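Local coordinates for protein ubiquitin conjugating enzyme (PDB 2PWQ) that probably acts as an E2 enzyme that carries ubiquitin as a thioester on its way to target proteins, at residues T65-T77 against P87-N99. Sequence-based numbering, arbitrary orientation.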
ATOM      1  N   THR A  65       7.229  -9.871 -11.176  1.00 39.59           N
ATOM      2  CA  THR A  65       7.817  -9.785  -9.835  1.00 37.75           C
ATOM      3  C   THR A  65       7.306 -10.989  -9.073  1.00 37.24           C
ATOM      4  O   THR A  65       6.396 -11.660  -9.543  1.00 38.03           O
ATOM      5  CB  THR A  65       7.337  -8.584  -9.013  1.00 37.59           C
ATOM      6  OG1 THR A  65       5.979  -8.799  -8.593  1.00 35.21           O
ATOM      7  CG2 THR A  65       7.488  -7.260  -9.789  1.00 35.62           C
ATOM      8  N   PRO A  66       7.867 -11.242  -7.891  1.00 36.65           N
ATOM      9  CA  PRO A  66       7.281 -12.371  -7.124  1.00 36.39           C
ATOM     10  C   PRO A  66       5.845 -12.088  -6.598  1.00 37.06           C
ATOM     11  O   PRO A  66       5.214 -12.979  -6.027  1.00 36.19           O
ATOM     12  CB  PRO A  66       8.283 -12.574  -6.001  1.00 35.93           C
ATOM     13  CG  PRO A  66       8.975 -11.291  -5.816  1.00 37.60           C
ATOM     14  CD  PRO A  66       9.005 -10.625  -7.180  1.00 34.40           C
ATOM     15  N   TYR A  67       5.320 -10.885  -6.871  1.00 37.13           N
ATOM     16  CA  TYR A  67       4.002 -10.471  -6.397  1.00 36.56           C
ATOM     17  C   TYR A  67       2.963 -10.585  -7.454  1.00 36.44           C
ATOM     18  O   TYR A  67       1.806 -10.237  -7.241  1.00 36.59           O
ATOM     19  CB  TYR A  67       4.043  -9.096  -5.720  1.00 35.83           C
ATOM     20  CG  TYR A  67       5.132  -9.076  -4.690  1.00 33.55           C
ATOM     21  CD1 TYR A  67       5.026  -9.845  -3.506  1.00 34.69           C
ATOM     22  CD2 TYR A  67       6.319  -8.393  -4.929  1.00 35.40           C
ATOM     23  CE1 TYR A  67       6.047  -9.867  -2.589  1.00 29.63           C
ATOM     24  CE2 TYR A  67       7.349  -8.387  -4.015  1.00 35.87           C
ATOM     25  CZ  TYR A  67       7.227  -9.122  -2.862  1.00 35.86           C
ATOM     26  OH  TYR A  67       8.260  -9.092  -1.980  1.00 34.71           O
ATOM     27  N   GLU A  68       3.353 -11.188  -8.563  1.00 37.96           N
ATOM     28  CA  GLU A  68       2.510 -11.208  -9.739  1.00 40.53           C
ATOM     29  C   GLU A  68       1.304 -12.107  -9.499  1.00 40.98           C
ATOM     30  O   GLU A  68       1.478 -13.215  -9.002  1.00 41.45           O
ATOM     31  CB  GLU A  68       3.302 -11.671 -10.953  1.00 41.39           C
ATOM     32  CG  GLU A  68       2.444 -11.887 -12.174  1.00 44.15           C
ATOM     33  CD  GLU A  68       3.246 -12.224 -13.420  1.00 49.98           C
ATOM     34  OE1 GLU A  68       4.500 -12.049 -13.429  1.00 49.71           O
ATOM     35  OE2 GLU A  68       2.594 -12.669 -14.394  1.00 50.47           O
ATOM     36  N   GLY A  69       0.104 -11.645  -9.878  1.00 40.71           N
ATOM     37  CA  GLY A  69      -1.162 -12.355  -9.608  1.00 40.14           C
ATOM     38  C   GLY A  69      -1.690 -12.177  -8.185  1.00 39.87           C
ATOM     39  O   GLY A  69      -2.703 -12.799  -7.792  1.00 41.17           O
ATOM     40  N   GLY A  70      -0.984 -11.365  -7.401  1.00 38.72           N
ATOM     41  CA  GLY A  70      -1.394 -11.021  -6.045  1.00 37.40           C
ATOM     42  C   GLY A  70      -2.355  -9.851  -6.059  1.00 37.60           C
ATOM     43  O   GLY A  70      -2.287  -8.959  -6.930  1.00 37.25           O
ATOM     44  N   HIS A  71      -3.254  -9.863  -5.084  1.00 37.57           N
ATOM     45  CA  HIS A  71      -4.220  -8.805  -4.854  1.00 36.89           C
ATOM     46  C   HIS A  71      -4.038  -8.477  -3.389  1.00 34.78           C
ATOM     47  O   HIS A  71      -4.348  -9.321  -2.491  1.00 33.27           O
ATOM     48  CB  HIS A  71      -5.638  -9.326  -5.100  1.00 38.92           C
ATOM     49  CG  HIS A  71      -5.837  -9.939  -6.449  1.00 43.32           C
ATOM     50  ND1 HIS A  71      -6.186  -9.194  -7.563  1.00 50.36           N
ATOM     51  CD2 HIS A  71      -5.704 -11.219  -6.876  1.00 46.39           C
ATOM     52  CE1 HIS A  71      -6.276  -9.995  -8.614  1.00 50.83           C
ATOM     53  NE2 HIS A  71      -5.989 -11.228  -8.223  1.00 52.09           N
ATOM     54  N   PHE A  72      -3.487  -7.304  -3.137  1.00 31.12           N
ATOM     55  CA  PHE A  72      -3.118  -6.864  -1.795  1.00 31.23           C
ATOM     56  C   PHE A  72      -4.028  -5.785  -1.206  1.00 31.00           C
ATOM     57  O   PHE A  72      -4.204  -4.676  -1.768  1.00 31.40           O
ATOM     58  CB  PHE A  72      -1.624  -6.415  -1.748  1.00 30.15           C
ATOM     59  CG  PHE A  72      -0.646  -7.493  -2.215  1.00 30.68           C
ATOM     60  CD1 PHE A  72      -0.298  -7.599  -3.575  1.00 28.87           C
ATOM     61  CD2 PHE A  72      -0.130  -8.443  -1.312  1.00 27.56           C
ATOM     62  CE1 PHE A  72       0.585  -8.571  -4.026  1.00 29.05           C
ATOM     63  CE2 PHE A  72       0.760  -9.450  -1.764  1.00 26.94           C
ATOM     64  CZ  PHE A  72       1.096  -9.528  -3.105  1.00 30.44           C
ATOM     65  N   THR A  73      -4.595  -6.106  -0.048  1.00 30.42           N
ATOM     66  CA  THR A  73      -5.473  -5.224   0.686  1.00 30.14           C
ATOM     67  C   THR A  73      -4.659  -4.464   1.692  1.00 29.32           C
ATOM     68  O   THR A  73      -3.793  -5.071   2.340  1.00 27.51           O
ATOM     69  CB  THR A  73      -6.519  -6.060   1.443  1.00 31.09           C
ATOM     70  OG1 THR A  73      -7.270  -6.779   0.470  1.00 33.14           O
ATOM     71  CG2 THR A  73      -7.420  -5.181   2.221  1.00 32.37           C
ATOM     72  N   LEU A  74      -4.931  -3.154   1.813  1.00 28.76           N
ATOM     73  CA  LEU A  74      -4.284  -2.284   2.797  1.00 30.73           C
ATOM     74  C   LEU A  74      -5.349  -1.547   3.625  1.00 31.89           C
ATOM     75  O   LEU A  74      -6.488  -1.424   3.203  1.00 32.86           O
ATOM     76  CB  LEU A  74      -3.308  -1.265   2.119  1.00 30.69           C
ATOM     77  CG  LEU A  74      -2.177  -1.772   1.196  1.00 31.69           C
ATOM     78  CD1 LEU A  74      -2.646  -1.942  -0.286  1.00 28.76           C
ATOM     79  CD2 LEU A  74      -0.945  -0.878   1.263  1.00 28.52           C
ATOM     80  N   ALA A  75      -4.952  -1.037   4.789  1.00 33.33           N
ATOM     81  CA  ALA A  75      -5.812  -0.250   5.667  1.00 34.45           C
ATOM     82  C   ALA A  75      -5.302   1.158   5.618  1.00 35.28           C
ATOM     83  O   ALA A  75      -4.146   1.377   5.895  1.00 35.91           O
ATOM     84  CB  ALA A  75      -5.748  -0.796   7.156  1.00 35.16           C
ATOM     85  N   ILE A  76      -6.171   2.099   5.282  1.00 36.39           N
ATOM     86  CA  ILE A  76      -5.803   3.514   5.106  1.00 35.50           C
ATOM     87  C   ILE A  76      -6.530   4.397   6.145  1.00 37.12           C
ATOM     88  O   ILE A  76      -7.739   4.607   6.057  1.00 36.23           O
ATOM     89  CB  ILE A  76      -6.140   3.977   3.677  1.00 36.17           C
ATOM     90  CG1 ILE A  76      -5.506   3.024   2.649  1.00 34.36           C
ATOM     91  CG2 ILE A  76      -5.718   5.477   3.453  1.00 29.04           C
ATOM     92  CD1 ILE A  76      -6.063   3.160   1.251  1.00 36.00           C
ATOM     93  N   THR A  77      -5.829   4.897   7.153  1.00 38.93           N
ATOM     94  CA  THR A  77      -6.508   5.795   8.072  1.00 40.64           C
ATOM     95  C   THR A  77      -6.131   7.244   7.779  1.00 41.59           C
ATOM     96  O   THR A  77      -4.935   7.633   7.835  1.00 42.07           O
ATOM     97  CB  THR A  77      -6.345   5.421   9.572  1.00 41.59           C
ATOM     98  OG1 THR A  77      -5.205   6.062  10.108  1.00 44.46           O
ATOM     99  CG2 THR A  77      -6.190   3.936   9.787  1.00 40.95           C
ATOM    100  N   PRO A  87      -1.870  10.257   5.025  1.00 43.91           N
ATOM    101  CA  PRO A  87      -2.592   9.088   5.550  1.00 43.19           C
ATOM    102  C   PRO A  87      -1.615   8.161   6.274  1.00 42.80           C
ATOM    103  O   PRO A  87      -0.391   8.267   6.059  1.00 43.04           O
ATOM    104  CB  PRO A  87      -3.134   8.423   4.281  1.00 42.74           C
ATOM    105  CG  PRO A  87      -2.169   8.855   3.194  1.00 43.64           C
ATOM    106  CD  PRO A  87      -1.792  10.254   3.552  1.00 42.90           C
ATOM    107  N   LYS A  88      -2.124   7.305   7.158  1.00 41.99           N
ATOM    108  CA  LYS A  88      -1.358   6.172   7.651  1.00 40.84           C
ATOM    109  C   LYS A  88      -1.816   4.969   6.850  1.00 40.34           C
ATOM    110  O   LYS A  88      -3.017   4.802   6.602  1.00 40.33           O
ATOM    111  CB  LYS A  88      -1.561   5.970   9.147  1.00 41.23           C
ATOM    112  CG  LYS A  88      -1.350   7.263   9.936  1.00 42.12           C
ATOM    113  CD  LYS A  88      -1.261   7.070  11.428  1.00 45.72           C
ATOM    114  CE  LYS A  88      -0.776   8.339  12.129  0.50 45.62           C
ATOM    115  NZ  LYS A  88      -0.678   8.130  13.604  0.50 46.33           N
ATOM    116  N   ILE A  89      -0.863   4.166   6.391  1.00 38.88           N
ATOM    117  CA  ILE A  89      -1.146   2.987   5.560  1.00 38.37           C
ATOM    118  C   ILE A  89      -0.357   1.783   6.083  1.00 38.49           C
ATOM    119  O   ILE A  89       0.817   1.917   6.470  1.00 39.61           O
ATOM    120  CB  ILE A  89      -0.836   3.226   4.079  1.00 36.50           C
ATOM    121  CG1 ILE A  89      -1.544   4.490   3.588  1.00 38.07           C
ATOM    122  CG2 ILE A  89      -1.273   2.060   3.232  1.00 37.20           C
ATOM    123  CD1 ILE A  89      -1.216   4.841   2.159  1.00 35.73           C
ATOM    124  N   LYS A  90      -1.013   0.627   6.123  1.00 37.59           N
ATOM    125  CA  LYS A  90      -0.368  -0.640   6.460  1.00 35.96           C
ATOM    126  C   LYS A  90      -1.019  -1.727   5.619  1.00 34.42           C
ATOM    127  O   LYS A  90      -2.177  -1.605   5.215  1.00 34.93           O
ATOM    128  CB  LYS A  90      -0.525  -0.959   7.943  1.00 35.92           C
ATOM    129  CG  LYS A  90      -1.858  -1.596   8.315  1.00 38.87           C
ATOM    130  CD  LYS A  90      -1.739  -2.377   9.651  1.00 40.45           C
ATOM    131  CE  LYS A  90      -3.038  -3.115   9.972  0.10 39.55           C
ATOM    132  NZ  LYS A  90      -4.187  -2.190  10.201  0.10 39.34           N
ATOM    133  N   PHE A  91      -0.301  -2.795   5.338  1.00 31.70           N
ATOM    134  CA  PHE A  91      -0.897  -3.824   4.531  1.00 32.13           C
ATOM    135  C   PHE A  91      -1.810  -4.615   5.453  1.00 31.30           C
ATOM    136  O   PHE A  91      -1.571  -4.644   6.649  1.00 31.25           O
ATOM    137  CB  PHE A  91       0.180  -4.772   3.981  1.00 32.03           C
ATOM    138  CG  PHE A  91       0.797  -4.307   2.724  1.00 30.48           C
ATOM    139  CD1 PHE A  91       1.782  -3.318   2.727  1.00 27.37           C
ATOM    140  CD2 PHE A  91       0.401  -4.866   1.514  1.00 29.27           C
ATOM    141  CE1 PHE A  91       2.337  -2.894   1.531  1.00 31.35           C
ATOM    142  CE2 PHE A  91       0.949  -4.461   0.317  1.00 30.82           C
ATOM    143  CZ  PHE A  91       1.934  -3.478   0.315  1.00 29.73           C
ATOM    144  N   VAL A  92      -2.865  -5.206   4.897  1.00 31.29           N
ATOM    145  CA  VAL A  92      -3.707  -6.140   5.634  1.00 29.98           C
ATOM    146  C   VAL A  92      -3.269  -7.495   5.168  1.00 30.68           C
ATOM    147  O   VAL A  92      -2.980  -8.398   5.998  1.00 29.51           O
ATOM    148  CB  VAL A  92      -5.231  -5.912   5.365  1.00 29.89           C
ATOM    149  CG1 VAL A  92      -6.122  -7.152   5.858  1.00 31.52           C
ATOM    150  CG2 VAL A  92      -5.671  -4.630   6.059  1.00 30.37           C
ATOM    151  N   THR A  93      -3.198  -7.639   3.836  1.00 30.02           N
ATOM    152  CA  THR A  93      -2.771  -8.896   3.230  1.00 30.41           C
ATOM    153  C   THR A  93      -1.339  -9.167   3.685  1.00 30.92           C
ATOM    154  O   THR A  93      -0.481  -8.268   3.729  1.00 31.37           O
ATOM    155  CB  THR A  93      -2.849  -8.804   1.712  1.00 30.48           C
ATOM    156  OG1 THR A  93      -4.181  -8.453   1.346  1.00 28.34           O
ATOM    157  CG2 THR A  93      -2.531 -10.113   1.048  1.00 31.16           C
ATOM    158  N   LYS A  94      -1.090 -10.395   4.104  1.00 29.92           N
ATOM    159  CA  LYS A  94       0.229 -10.800   4.531  1.00 29.51           C
ATOM    160  C   LYS A  94       1.117 -10.931   3.301  1.00 29.09           C
ATOM    161  O   LYS A  94       0.676 -11.435   2.251  1.00 31.00           O
ATOM    162  CB  LYS A  94       0.096 -12.173   5.246  1.00 28.52           C
ATOM    163  CG  LYS A  94       1.333 -12.526   6.024  1.00 28.96           C
ATOM    164  CD  LYS A  94       1.409 -13.986   6.304  1.00 35.43           C
ATOM    165  CE  LYS A  94       1.108 -14.268   7.724  1.00 31.09           C
ATOM    166  NZ  LYS A  94       1.593 -13.335   8.814  1.00 35.95           N
ATOM    167  N   ILE A  95       2.384 -10.536   3.444  1.00 30.03           N
ATOM    168  CA  ILE A  95       3.288 -10.341   2.316  1.00 29.39           C
ATOM    169  C   ILE A  95       4.747 -10.484   2.798  1.00 28.68           C
ATOM    170  O   ILE A  95       5.090 -10.071   3.927  1.00 28.38           O
ATOM    171  CB  ILE A  95       2.973  -8.958   1.566  1.00 28.15           C
ATOM    172  CG1 ILE A  95       3.875  -8.719   0.336  1.00 29.47           C
ATOM    173  CG2 ILE A  95       3.039  -7.741   2.544  1.00 29.99           C
ATOM    174  CD1 ILE A  95       3.608  -7.421  -0.477  1.00 29.95           C
ATOM    175  N   TRP A  96       5.572 -11.122   1.952  1.00 28.65           N
ATOM    176  CA  TRP A  96       6.991 -11.341   2.228  1.00 30.06           C
ATOM    177  C   TRP A  96       7.799 -10.332   1.387  1.00 27.81           C
ATOM    178  O   TRP A  96       7.961 -10.547   0.197  1.00 31.13           O
ATOM    179  CB  TRP A  96       7.384 -12.746   1.785  1.00 29.86           C
ATOM    180  CG  TRP A  96       8.709 -13.178   2.267  1.00 32.05           C
ATOM    181  CD1 TRP A  96       9.819 -13.392   1.520  1.00 34.53           C
ATOM    182  CD2 TRP A  96       9.051 -13.492   3.613  1.00 35.62           C
ATOM    183  NE1 TRP A  96      10.856 -13.786   2.318  1.00 33.82           N
ATOM    184  CE2 TRP A  96      10.410 -13.876   3.613  1.00 34.80           C
ATOM    185  CE3 TRP A  96       8.324 -13.521   4.821  1.00 33.67           C
ATOM    186  CZ2 TRP A  96      11.087 -14.274   4.783  1.00 34.81           C
ATOM    187  CZ3 TRP A  96       9.000 -13.888   6.003  1.00 35.34           C
ATOM    188  CH2 TRP A  96      10.372 -14.281   5.966  1.00 34.78           C
ATOM    189  N   HIS A  97       8.321  -9.294   2.024  1.00 30.41           N
ATOM    190  CA  HIS A  97       8.970  -8.152   1.370  1.00 30.70           C
ATOM    191  C   HIS A  97       9.877  -7.442   2.372  1.00 32.39           C
ATOM    192  O   HIS A  97       9.468  -7.211   3.516  1.00 32.47           O
ATOM    193  CB  HIS A  97       7.909  -7.150   0.894  1.00 30.39           C
ATOM    194  CG  HIS A  97       8.432  -6.130  -0.089  1.00 31.05           C
ATOM    195  ND1 HIS A  97       9.099  -4.978   0.290  1.00 29.88           N
ATOM    196  CD2 HIS A  97       8.335  -6.084  -1.434  1.00 30.66           C
ATOM    197  CE1 HIS A  97       9.445  -4.296  -0.789  1.00 32.65           C
ATOM    198  NE2 HIS A  97       8.990  -4.942  -1.852  1.00 30.54           N
ATOM    199  N   PRO A  98      11.138  -7.095   1.976  1.00 32.78           N
ATOM    200  CA  PRO A  98      12.059  -6.504   2.957  1.00 33.98           C
ATOM    201  C   PRO A  98      11.569  -5.193   3.546  1.00 35.26           C
ATOM    202  O   PRO A  98      11.990  -4.794   4.636  1.00 36.06           O
ATOM    203  CB  PRO A  98      13.358  -6.290   2.153  1.00 34.20           C
ATOM    204  CG  PRO A  98      12.919  -6.339   0.703  1.00 34.76           C
ATOM    205  CD  PRO A  98      11.794  -7.317   0.679  1.00 33.54           C
ATOM    206  N   ASN A  99      10.705  -4.492   2.811  1.00 35.92           N
ATOM    207  CA  ASN A  99      10.217  -3.215   3.285  1.00 36.09           C
ATOM    208  C   ASN A  99       8.860  -3.203   3.986  1.00 36.29           C
ATOM    209  O   ASN A  99       8.279  -2.118   4.203  1.00 36.09           O
ATOM    210  CB  ASN A  99      10.233  -2.222   2.121  1.00 36.61           C
ATOM    211  CG  ASN A  99      11.625  -2.020   1.572  1.00 37.86           C
ATOM    212  OD1 ASN A  99      12.541  -1.656   2.315  1.00 41.41           O
ATOM    213  ND2 ASN A  99      11.799  -2.278   0.295  1.00 36.55           N
TER
HETATM  214  O   HOH W   1      -3.989   2.123   8.289  1.00 45.25           O
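Leu74 lies alongside Phe91 and points the same way. Its CB passes Lys90 O at 3.3 Å. Its CG, set beside the backbone N (chi1 -55°), comes next to the rim of the Phe91 ring at CD2. The CD2 branch of Leu74 sits over the centre of the Phe91 ring, a CH-pi contact 3.8 Å from the centroid, and also touches Ile89 CG2. Ile95 CG2 lies over the opposite face, nearer the rim, and Phe72 CB meets the ring's edge. Ile95 CD1 lies over one face of the Phe72 ring. Helix 122-134 packs on this layer through Leu126, Ile129 and Leu133.

Strands 71-77 and 88-91 pair antiparallel, with Ala75-Lys90 and Thr77-Lys88 as hydrogen-bonded pairs. Beyond Phe91 the regular pairing breaks. Thr73 O takes two donors from the same side of its carbonyl plane, Val92 N at 2.7 Å and Thr93 N at 3.0 Å. Thr73 N gives its hydrogen to the side chain of Thr93, reaching OG1 at 2.8 Å in a nearly straight bond (168°).

Farther on, Tyr67 OH donates to Trp96 O at 2.6 Å, and the carbonyl oxygen lies at the ring edge. His97 CD2 is close to the same hydroxyl, while His97 NE2 bonds Leu132 O. Strands 71-77 and 88-91 form the last hairpin of the four-stranded antiparallel meander of the UBC fold, and the chain then runs into the His-Pro-Asn segment that precedes the predicted active-site Cys108.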